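Local coordinates for acetylxylan esterase A (Aspergillus awamori, PDB 5X6S), which removes acetyl side groups from the backbone of acetylated xylan, a step in the breakdown of plant biomass, at residues Lys112-Gly117 with Phe136-Val141; Thr15-Tyr20 with Ser68-Gly73; Ser226-Thr231 with Thr243-Ser248; Ser79-Leu84 with Cys149-Thr154. All blocks are in the same frame, centred on the assembly; numbering follows the deposited sequence.

Interaction 1. Residues Lys112-Gly117 with Phe136-Val141; sequences KVFVTG and FAAATV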
# COMPACT_ATOMS: atom_id res chain seq x y z
N LYS A 112 5.33 -1.42 6.08
CA LYS A 112 6.65 -1.03 6.59
C LYS A 112 7.75 -1.36 5.57
O LYS A 112 8.74 -2.01 5.93
CB LYS A 112 6.95 -1.70 7.95
CG LYS A 112 5.98 -1.28 9.07
CD LYS A 112 6.32 -1.97 10.38
CE LYS A 112 5.36 -1.44 11.48
NZ LYS A 112 5.41 -2.36 12.66
N VAL A 113 7.61 -0.81 4.36
CA VAL A 113 8.56 -1.03 3.27
C VAL A 113 9.14 0.33 2.86
O VAL A 113 8.39 1.31 2.65
CB VAL A 113 7.91 -1.79 2.06
CG1 VAL A 113 8.93 -2.07 0.96
CG2 VAL A 113 7.22 -3.07 2.51
N PHE A 114 10.47 0.39 2.80
CA PHE A 114 11.19 1.65 2.65
C PHE A 114 12.21 1.48 1.55
O PHE A 114 12.64 0.38 1.32
CB PHE A 114 11.86 2.01 4.00
CG PHE A 114 10.86 2.07 5.12
CD1 PHE A 114 10.05 3.21 5.29
CD2 PHE A 114 10.70 0.99 5.99
CE1 PHE A 114 9.06 3.23 6.28
CE2 PHE A 114 9.72 1.03 7.00
CZ PHE A 114 8.89 2.17 7.13
N VAL A 115 12.61 2.57 0.91
CA VAL A 115 13.57 2.50 -0.17
C VAL A 115 14.57 3.64 -0.02
O VAL A 115 14.18 4.76 0.37
CB VAL A 115 12.88 2.46 -1.58
CG1 VAL A 115 11.95 3.63 -1.83
CG2 VAL A 115 13.90 2.25 -2.72
N THR A 116 15.85 3.35 -0.29
CA THR A 116 16.93 4.32 -0.11
C THR A 116 18.08 3.91 -1.03
O THR A 116 18.16 2.75 -1.48
CB THR A 116 17.37 4.43 1.37
OG1 THR A 116 18.43 5.35 1.50
CG2 THR A 116 17.84 3.03 1.94
N GLY A 117 18.94 4.86 -1.36
CA GLY A 117 19.99 4.64 -2.31
C GLY A 117 20.93 5.82 -2.37
O GLY A 117 20.57 6.90 -1.89
N PHE A 136 5.72 1.79 -0.99
CA PHE A 136 6.69 2.43 -0.10
C PHE A 136 6.06 3.43 0.86
O PHE A 136 5.36 4.34 0.43
CB PHE A 136 7.80 3.08 -0.89
CG PHE A 136 8.54 2.13 -1.78
CD1 PHE A 136 9.35 1.14 -1.23
CD2 PHE A 136 8.36 2.19 -3.16
CE1 PHE A 136 9.99 0.22 -2.04
CE2 PHE A 136 8.97 1.28 -3.98
CZ PHE A 136 9.80 0.29 -3.44
N ALA A 137 6.34 3.24 2.17
CA ALA A 137 5.89 4.11 3.24
C ALA A 137 6.73 5.37 3.31
O ALA A 137 6.22 6.45 3.63
CB ALA A 137 5.97 3.37 4.57
N ALA A 138 8.02 5.26 2.98
CA ALA A 138 8.98 6.40 3.03
C ALA A 138 10.20 6.02 2.27
O ALA A 138 10.45 4.80 2.06
CB ALA A 138 9.35 6.77 4.47
N ALA A 139 10.96 7.03 1.86
CA ALA A 139 12.16 6.88 1.07
C ALA A 139 13.18 7.88 1.52
O ALA A 139 12.79 9.02 1.89
CB ALA A 139 11.90 7.14 -0.39
N THR A 140 14.47 7.50 1.45
CA THR A 140 15.59 8.43 1.77
C THR A 140 16.52 8.46 0.59
O THR A 140 17.01 7.41 0.15
CB THR A 140 16.32 8.05 3.12
OG1 THR A 140 15.40 8.16 4.23
CG2 THR A 140 17.54 8.96 3.40
N VAL A 141 16.80 9.64 0.07
CA VAL A 141 17.59 9.86 -1.12
C VAL A 141 18.92 10.50 -0.73
O VAL A 141 18.95 11.63 -0.17
CB VAL A 141 16.81 10.76 -2.14
CG1 VAL A 141 17.59 11.06 -3.39
CG2 VAL A 141 15.45 10.13 -2.50

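Interaction 2. Residues Thr15-Tyr20 with Ser68-Gly73; sequences TNVGMY and SSPYSG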
# COMPACT_ATOMS: atom_id res chain seq x y z
N THR A 15 14.82 -7.32 -17.66
CA THR A 15 16.11 -6.67 -17.73
C THR A 15 17.14 -7.33 -16.85
O THR A 15 18.27 -6.86 -16.73
CB THR A 15 16.02 -5.14 -17.42
OG1 THR A 15 15.67 -4.92 -16.04
CG2 THR A 15 15.06 -4.43 -18.39
N ASN A 16 16.80 -8.47 -16.25
CA ASN A 16 17.78 -9.28 -15.56
C ASN A 16 18.54 -8.62 -14.39
O ASN A 16 19.73 -8.86 -14.14
CB ASN A 16 18.75 -9.90 -16.56
CG ASN A 16 19.31 -11.20 -16.06
OD1 ASN A 16 18.60 -12.01 -15.40
ND2 ASN A 16 20.58 -11.45 -16.40
N VAL A 17 17.80 -7.80 -13.64
CA VAL A 17 18.34 -7.22 -12.41
C VAL A 17 18.64 -8.34 -11.40
O VAL A 17 17.82 -9.28 -11.28
CB VAL A 17 17.34 -6.18 -11.83
CG1 VAL A 17 17.91 -5.45 -10.65
CG2 VAL A 17 16.88 -5.23 -12.91
N GLY A 18 19.74 -8.26 -10.65
CA GLY A 18 20.00 -9.23 -9.56
C GLY A 18 19.26 -8.88 -8.27
O GLY A 18 19.03 -7.70 -8.00
N MET A 19 18.91 -9.88 -7.47
CA MET A 19 18.28 -9.65 -6.20
C MET A 19 19.06 -10.35 -5.10
O MET A 19 19.28 -11.56 -5.19
CB MET A 19 16.85 -10.17 -6.19
CG MET A 19 16.19 -10.06 -4.86
SD MET A 19 14.51 -10.67 -4.85
CE MET A 19 14.11 -10.58 -3.11
N TYR A 20 19.51 -9.60 -4.12
CA TYR A 20 20.16 -10.16 -2.93
C TYR A 20 19.44 -9.66 -1.71
O TYR A 20 19.09 -8.48 -1.63
CB TYR A 20 21.64 -9.81 -2.84
CG TYR A 20 22.45 -10.27 -4.05
CD1 TYR A 20 22.42 -9.57 -5.23
CD2 TYR A 20 23.19 -11.43 -4.00
CE1 TYR A 20 23.18 -9.95 -6.33
CE2 TYR A 20 23.95 -11.84 -5.09
CZ TYR A 20 23.94 -11.10 -6.26
OH TYR A 20 24.62 -11.51 -7.36
N SER A 68 20.67 -5.36 -7.80
CA SER A 68 22.00 -5.33 -8.41
C SER A 68 21.90 -5.05 -9.90
O SER A 68 21.32 -5.82 -10.64
CB SER A 68 22.72 -6.64 -8.17
OG SER A 68 24.08 -6.40 -8.10
N SER A 69 22.48 -3.95 -10.33
CA SER A 69 22.35 -3.51 -11.71
C SER A 69 22.89 -4.57 -12.68
O SER A 69 23.95 -5.17 -12.41
CB SER A 69 23.07 -2.21 -11.97
OG SER A 69 22.98 -1.88 -13.34
N PRO A 70 22.15 -4.80 -13.77
CA PRO A 70 22.61 -5.75 -14.77
C PRO A 70 23.60 -5.13 -15.76
O PRO A 70 24.11 -5.87 -16.63
CB PRO A 70 21.33 -6.11 -15.52
CG PRO A 70 20.52 -4.83 -15.46
CD PRO A 70 20.81 -4.24 -14.10
N TYR A 71 23.83 -3.82 -15.69
CA TYR A 71 24.56 -3.16 -16.78
C TYR A 71 26.05 -3.00 -16.56
O TYR A 71 26.58 -2.84 -15.44
CB TYR A 71 23.94 -1.80 -17.14
CG TYR A 71 22.46 -1.90 -17.43
CD1 TYR A 71 21.99 -2.58 -18.55
CD2 TYR A 71 21.50 -1.31 -16.56
CE1 TYR A 71 20.62 -2.69 -18.81
CE2 TYR A 71 20.14 -1.42 -16.81
CZ TYR A 71 19.70 -2.11 -17.93
OH TYR A 71 18.36 -2.25 -18.20
N SER A 72 26.75 -3.01 -17.68
CA SER A 72 28.17 -2.67 -17.67
C SER A 72 28.32 -1.25 -17.09
O SER A 72 27.65 -0.32 -17.51
CB SER A 72 28.70 -2.73 -19.12
OG SER A 72 30.08 -2.54 -19.06
N GLY A 73 29.19 -1.09 -16.10
CA GLY A 73 29.38 0.22 -15.52
C GLY A 73 28.60 0.35 -14.21
O GLY A 73 28.87 1.26 -13.40

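Interaction 3. Residues Ser226-Thr231 with Thr243-Ser248; sequences SAPEKT and TIWGDS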
# COMPACT_ATOMS: atom_id res chain seq x y z
N SER A 226 7.83 27.36 -1.89
CA SER A 226 8.40 28.58 -1.28
C SER A 226 8.07 28.79 0.17
O SER A 226 8.61 29.69 0.77
CB SER A 226 7.97 29.82 -2.08
OG SER A 226 8.56 29.73 -3.37
N ALA A 227 7.16 28.03 0.73
CA ALA A 227 6.82 28.14 2.15
C ALA A 227 6.86 26.80 2.91
O ALA A 227 5.79 26.30 3.38
CB ALA A 227 5.47 28.81 2.38
N PRO A 228 8.08 26.25 3.11
CA PRO A 228 8.18 25.09 3.99
C PRO A 228 7.68 25.36 5.39
O PRO A 228 7.53 26.53 5.76
CB PRO A 228 9.69 24.74 3.95
CG PRO A 228 10.38 25.89 3.29
CD PRO A 228 9.34 26.58 2.43
N GLU A 229 7.41 24.33 6.16
CA GLU A 229 6.90 24.44 7.52
C GLU A 229 7.95 24.86 8.54
O GLU A 229 7.61 25.54 9.53
CB GLU A 229 6.40 23.10 8.05
CG GLU A 229 4.95 22.82 7.90
CD GLU A 229 4.60 21.46 8.47
OE1 GLU A 229 5.43 20.80 9.18
OE2 GLU A 229 3.46 21.03 8.20
N LYS A 230 9.16 24.34 8.38
CA LYS A 230 10.22 24.48 9.40
C LYS A 230 11.61 24.41 8.80
O LYS A 230 11.83 23.68 7.81
CB LYS A 230 10.05 23.38 10.44
CG LYS A 230 10.82 23.58 11.74
CD LYS A 230 10.48 22.44 12.70
CE LYS A 230 11.41 22.40 13.90
NZ LYS A 230 10.79 21.68 15.07
N THR A 231 12.57 25.16 9.39
CA THR A 231 13.99 25.02 9.05
C THR A 231 14.75 24.76 10.34
O THR A 231 14.41 25.34 11.39
CB THR A 231 14.61 26.21 8.26
OG1 THR A 231 14.47 27.47 8.98
CG2 THR A 231 13.99 26.35 6.91
N THR A 243 15.09 21.19 6.13
CA THR A 243 13.86 21.91 5.82
C THR A 243 12.71 20.89 5.72
O THR A 243 12.77 19.98 4.90
CB THR A 243 14.01 22.65 4.49
OG1 THR A 243 15.11 23.58 4.56
CG2 THR A 243 12.72 23.40 4.15
N ILE A 244 11.71 21.02 6.59
CA ILE A 244 10.48 20.24 6.53
C ILE A 244 9.37 20.98 5.77
O ILE A 244 8.87 22.01 6.23
CB ILE A 244 10.00 19.91 7.94
CG1 ILE A 244 11.13 19.18 8.72
CG2 ILE A 244 8.69 19.10 7.90
CD1 ILE A 244 10.75 18.88 10.14
N TRP A 245 9.01 20.50 4.58
CA TRP A 245 7.90 21.10 3.83
C TRP A 245 6.59 20.57 4.35
O TRP A 245 5.58 21.27 4.33
CB TRP A 245 8.05 20.88 2.34
CG TRP A 245 8.93 21.82 1.60
CD1 TRP A 245 8.55 22.95 0.90
CD2 TRP A 245 10.34 21.68 1.39
NE1 TRP A 245 9.64 23.50 0.28
CE2 TRP A 245 10.75 22.76 0.57
CE3 TRP A 245 11.30 20.75 1.82
CZ2 TRP A 245 12.08 22.93 0.17
CZ3 TRP A 245 12.60 20.93 1.44
CH2 TRP A 245 12.99 22.02 0.63
N GLY A 246 6.61 19.34 4.86
CA GLY A 246 5.46 18.75 5.52
C GLY A 246 5.70 17.29 5.90
O GLY A 246 6.85 16.82 5.86
N ASP A 247 4.65 16.57 6.29
CA ASP A 247 4.78 15.16 6.68
C ASP A 247 5.47 14.29 5.62
O ASP A 247 6.17 13.33 6.00
CB ASP A 247 3.41 14.55 6.99
CG ASP A 247 2.80 15.08 8.28
OD1 ASP A 247 3.43 15.89 8.96
OD2 ASP A 247 1.67 14.65 8.61
N SER A 248 5.31 14.62 4.34
CA SER A 248 5.77 13.76 3.24
C SER A 248 6.97 14.30 2.49
O SER A 248 7.36 13.77 1.46
CB SER A 248 4.61 13.48 2.26
OG SER A 248 3.57 12.77 2.92
O HOH W 1 5.07 23.60 2.83
O HOH W 2 2.19 19.01 8.91

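Interaction 4. Residues Ser79-Leu84 with Cys149-Thr154; sequences SSQATL and CFYSNT. With NAG (2-acetamido-2-deoxy-beta-D-glucopyranose), chain C.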
# COMPACT_ATOMS: atom_id res chain seq x y z
N SER A 79 16.41 6.17 -17.17
CA SER A 79 16.23 6.94 -18.41
C SER A 79 15.20 6.43 -19.41
O SER A 79 14.60 7.23 -20.12
CB SER A 79 17.58 7.09 -19.10
OG SER A 79 18.15 5.87 -19.50
N SER A 80 15.02 5.12 -19.49
CA SER A 80 14.13 4.52 -20.49
C SER A 80 12.66 4.75 -20.14
O SER A 80 12.30 4.93 -18.97
CB SER A 80 14.42 3.03 -20.63
OG SER A 80 13.87 2.32 -19.48
N GLN A 81 11.78 4.69 -21.13
CA GLN A 81 10.34 4.72 -20.85
C GLN A 81 9.93 3.50 -19.99
O GLN A 81 9.09 3.59 -19.13
CB GLN A 81 9.55 4.70 -22.17
CG GLN A 81 9.65 6.01 -22.96
CD GLN A 81 9.26 7.18 -22.11
OE1 GLN A 81 10.11 7.92 -21.63
NE2 GLN A 81 7.96 7.30 -21.84
N ALA A 82 10.54 2.36 -20.24
CA ALA A 82 10.29 1.17 -19.48
C ALA A 82 10.53 1.35 -17.99
O ALA A 82 9.73 0.90 -17.16
CB ALA A 82 11.11 -0.00 -20.03
N THR A 83 11.65 1.99 -17.63
CA THR A 83 12.00 2.17 -16.22
C THR A 83 11.20 3.31 -15.59
O THR A 83 11.03 3.34 -14.37
CB THR A 83 13.52 2.35 -16.04
OG1 THR A 83 13.90 1.99 -14.70
CG2 THR A 83 13.94 3.80 -16.32
N LEU A 84 10.76 4.27 -16.42
CA LEU A 84 10.03 5.45 -15.98
C LEU A 84 8.51 5.33 -16.07
O LEU A 84 7.78 6.32 -16.00
CB LEU A 84 10.54 6.72 -16.74
CG LEU A 84 12.01 7.09 -16.50
CD1 LEU A 84 12.41 8.31 -17.33
CD2 LEU A 84 12.34 7.33 -14.99
N CYS A 149 14.57 13.29 -14.25
CA CYS A 149 15.69 14.16 -14.64
C CYS A 149 16.66 13.45 -15.59
O CYS A 149 17.32 14.09 -16.43
CB CYS A 149 16.39 14.69 -13.38
SG CYS A 149 17.48 16.15 -13.63
N PHE A 150 16.76 12.11 -15.49
CA PHE A 150 17.62 11.35 -16.39
C PHE A 150 16.88 10.79 -17.58
O PHE A 150 17.45 10.01 -18.35
CB PHE A 150 18.41 10.23 -15.67
CG PHE A 150 19.84 10.58 -15.34
CD1 PHE A 150 20.19 11.87 -14.89
CD2 PHE A 150 20.84 9.62 -15.45
CE1 PHE A 150 21.50 12.17 -14.56
CE2 PHE A 150 22.16 9.91 -15.09
CZ PHE A 150 22.49 11.21 -14.65
N TYR A 151 15.64 11.20 -17.74
CA TYR A 151 14.89 10.94 -19.00
C TYR A 151 15.82 10.98 -20.21
O TYR A 151 16.64 11.91 -20.37
CB TYR A 151 13.77 11.97 -19.15
CG TYR A 151 13.07 11.96 -20.48
CD1 TYR A 151 12.03 11.06 -20.75
CD2 TYR A 151 13.42 12.90 -21.47
CE1 TYR A 151 11.36 11.09 -21.97
CE2 TYR A 151 12.78 12.93 -22.69
CZ TYR A 151 11.76 12.05 -22.95
OH TYR A 151 11.15 12.12 -24.17
N SER A 152 15.71 9.97 -21.06
CA SER A 152 16.41 9.96 -22.35
C SER A 152 15.42 10.30 -23.46
O SER A 152 14.41 9.60 -23.67
CB SER A 152 17.05 8.61 -22.66
OG SER A 152 17.33 8.53 -24.03
N ASN A 153 15.72 11.39 -24.19
CA ASN A 153 14.91 11.78 -25.34
C ASN A 153 14.97 10.84 -26.53
O ASN A 153 14.24 11.05 -27.48
CB ASN A 153 15.13 13.26 -25.76
CG ASN A 153 16.51 13.53 -26.37
OD1 ASN A 153 17.22 12.65 -26.83
ND2 ASN A 153 16.88 14.80 -26.35
N THR A 154 15.81 9.80 -26.49
CA THR A 154 15.78 8.74 -27.50
C THR A 154 15.42 7.36 -26.91
O THR A 154 15.63 6.33 -27.55
CB THR A 154 17.16 8.58 -28.21
OG1 THR A 154 18.19 8.46 -27.23
CG2 THR A 154 17.47 9.78 -29.10
C1 NAG C . 17.97 15.16 -20.29
C2 NAG C . 17.24 14.96 -21.63
C3 NAG C . 16.21 16.05 -21.90
C4 NAG C . 15.25 16.22 -20.72
C5 NAG C . 16.04 16.32 -19.40
C6 NAG C . 15.11 16.27 -18.21
C7 NAG C . 18.53 13.97 -23.48
C8 NAG C . 19.64 14.17 -24.46
N2 NAG C . 18.25 14.98 -22.67
O3 NAG C . 15.53 15.73 -23.10
O4 NAG C . 14.43 17.37 -20.78
O5 NAG C . 17.04 15.32 -19.23
O6 NAG C . 15.91 16.42 -17.04
O7 NAG C . 17.94 12.89 -23.44
O HOH W 3 12.96 7.72 -22.33

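Interaction 1. Residues Lys112-Gly117 with Phe136-Val141
Val-115 lays its CG1 methyl over one face of the Phe-136 ring. Val-115 CG1 stands 3.8 Å from the centroid of the Phe-136 ring, 17° off the normal, a clear CH-pi contact. With chi1 at 56°, CG1 sits between the backbone N and the carbonyl carbon, and this sets it over the ring. It also touches CB of Ala-139. Val-113 adds CG1 to the same ring from an oblique direction. On the other side of the sheet, Phe-114 brings its CE1 to 3.5 Å from CB of Ala-137. CB of Ala-138 meets that ring at the edge, in its plane.

Backbone bonds pair the two strands in parallel. Ala-137 N donates to Val-113 O at 2.9 Å, nearly along the C=O axis. Thr-140 N donates to Val-115 O at 3.0 Å, while the bond from Val-115 N to Ala-138 O is weak. Further along, a side chain takes over: Thr-116 OG1 donates to Thr-140 O at 2.8 Å, approaching from 37° above the carbonyl plane. The hydroxyl can do this because it lies anti to its own backbone N. Thr-140 OG1 is bonded instead to Gln-195.

The contact joins the two strands of a right-handed beta-alpha-beta crossover, as expected of an alpha/beta-hydrolase. Gly-117 leads toward Ser-119, the probable nucleophile, in a GxSxG pattern consistent with a nucleophile elbow. Strands 33-37 and 193-199 flank the pair in the sheet. Helix 120-131 packs against Phe-136 and Val-141, and helix 265-272 covers the side of Phe-114, Ala-138 and Thr-140.

Interaction 2. Residues Thr15-Tyr20 with Ser68-Gly73
Gly-18 N donates to Ser-68 O at 2.9 Å, in the carbonyl plane and on a lone pair. Ser-68 N answers to Gly-18 O at the same length, 2.9 Å, but from 36° above the carbonyl plane. The two residues thus form an antiparallel hydrogen-bonded pair. Ser-68 CB lies at the edge of the Tyr-20 ring, 3.8 Å from CE1. The serine hydroxyl is held elsewhere, by the backbone N of Gly-44. Val-17 reaches Ser-68 O with CG1 at 3.4 Å; a chi1 of -174° carries this methyl there.

Beyond the pair, Pro-70 sets CG and CB against backbone oxygens, with CG 3.3 Å from Thr-15 O and CB 3.5 Å from Asn-16 O. Its CG also sits over the centre of one face of the Tyr-71 ring. Tyr-71 OH makes a packing contact, 3.8 Å from Thr-15 CB. Asn-91 ND2 bonds Thr-15 OG1 and, weakly, Tyr-71 OH. Ser-69 OG accepts from Tyr-71 N, two residues on, in an ST turn just after strand 63-68.

The contact marks where strands 18-23 and 63-68 part. Strand 3-7 runs on the other side of strand 18-23, and helix 91-106 packs on Val-17 and Met-19.

Interaction 3. Residues Ser226-Thr231 with Thr243-Ser248
Thr-243 has CG2 anti to its backbone N (chi1 -59° for OG1), and this methyl meets the ring of Pro-228. Trp-245, with chi1 -82°, swings its indole back toward the same proline. Pro-228 CB therefore lies over the five-membered ring of Trp-245, 3.7 Å from the centroid and 9° off the normal, in a CH-pi contact. Thr-243 CG2 rests above the indole plane too, offset toward the rim. The proline and threonine are packed tightly, with CB of Pro-228 only 3.3 Å from CG2 of Thr-243. NE1 bonds to Tyr-225 O, which helps hold the indole's rotation.

Just past the proline, one carbonyl takes two donors. Ile-244 O accepts from Glu-229 N at 2.7 Å and from Lys-230 N at 3.2 Å, both in the carbonyl plane. Ile-244 N returns a bond to Lys-230 O at 2.9 Å. Glu-229 extends its chain alongside Gly-246, and its OE1 comes 3.9 Å from CG2 of Ile-244. Thr-231 and Thr-243 lie side by side on the face away from Ile-244.

Water also bridges the segments. One molecule donates to both Ala-227 O and Trp-245 O, each at 2.8 Å. A second bridge, between Glu-229 OE2 and Asp-247 OD1, is tentative, since its bond to the aspartate is weak.

The paired strands 230-232 and 240-246 form a beta hairpin at one edge of the central sheet. Glu-229 and Lys-230 facing Ile-244 make a classic beta bulge at the start of the outermost strand.

Interaction 4. Residues Ser79-Leu84 with Cys149-Thr154
Ser-79 makes the closest approach to segment 149-154, with CB 3.0 Å from Phe-150 O. Its carbonyl oxygen accepts from Ser-152 N at 3.1 Å, with the donor tilted from the carbonyl plane. A water also lies between the two chains, in reach of Ser-79 O and Ser-152 O. The Ser-79 hydroxyl turns to Gln-156 and Gly-159 instead. Ser-80 shapes its own chain: OG accepts from Thr-83 N, an ST motif that opens a short helical turn.

Gln-81 bends at chi2 (-54°), which brings its amide round to Tyr-151. OE1 meets the ring at the edge, 3.4 Å from CE1, and the amide and ring planes stand 82° apart. Leu-84 closes the turn and rests CD1 at 4.0 Å from CA of Tyr-151. The tyrosine is thus met by the glutamine and the leucine from the first segment and by a sugar of the protein's own glycan.

That sugar is an N-acetylglucosamine. Its O3 lies at the edge of the Tyr-151 ring, in plane. Asn-153 N donates to the sugar's O7 at 2.8 Å in an almost straight bond of 178°, and the sugar's O6 donates to Cys-149 O at 2.8 Å. The backbone thus grips the sugar from two points. Cys-149 is itself tied to Cys-164 by a disulfide.

The contact joins the loop between strand 63-68 and helix 91-106 to the loop between strand 138-142 and helix 162-165. Helix 120-131 packs on Thr-83, Leu-84 and Phe-150.

In the fold
Interactions 1, 2 and 3 all reach one mixed sheet. Interaction 1 lies near its middle, its centre about 6 Å from the centre of the chain. Interactions 2 and 3 lie on opposite sides of that centre, with their centres about 36 Å apart. Interaction 4 joins two loops, and comes within about 6 Å of interaction 2 between nearest atoms. Along the chain, interaction 2 closes first. Interaction 4 then spans interaction 1, and interaction 3 comes last. Helix 120-131 packs on both interaction 1 and interaction 4. It follows Ser-119, the probable nucleophile, so the core strands and the two loops of interaction 4, one of which lies beside the glycan, pack on the same helix.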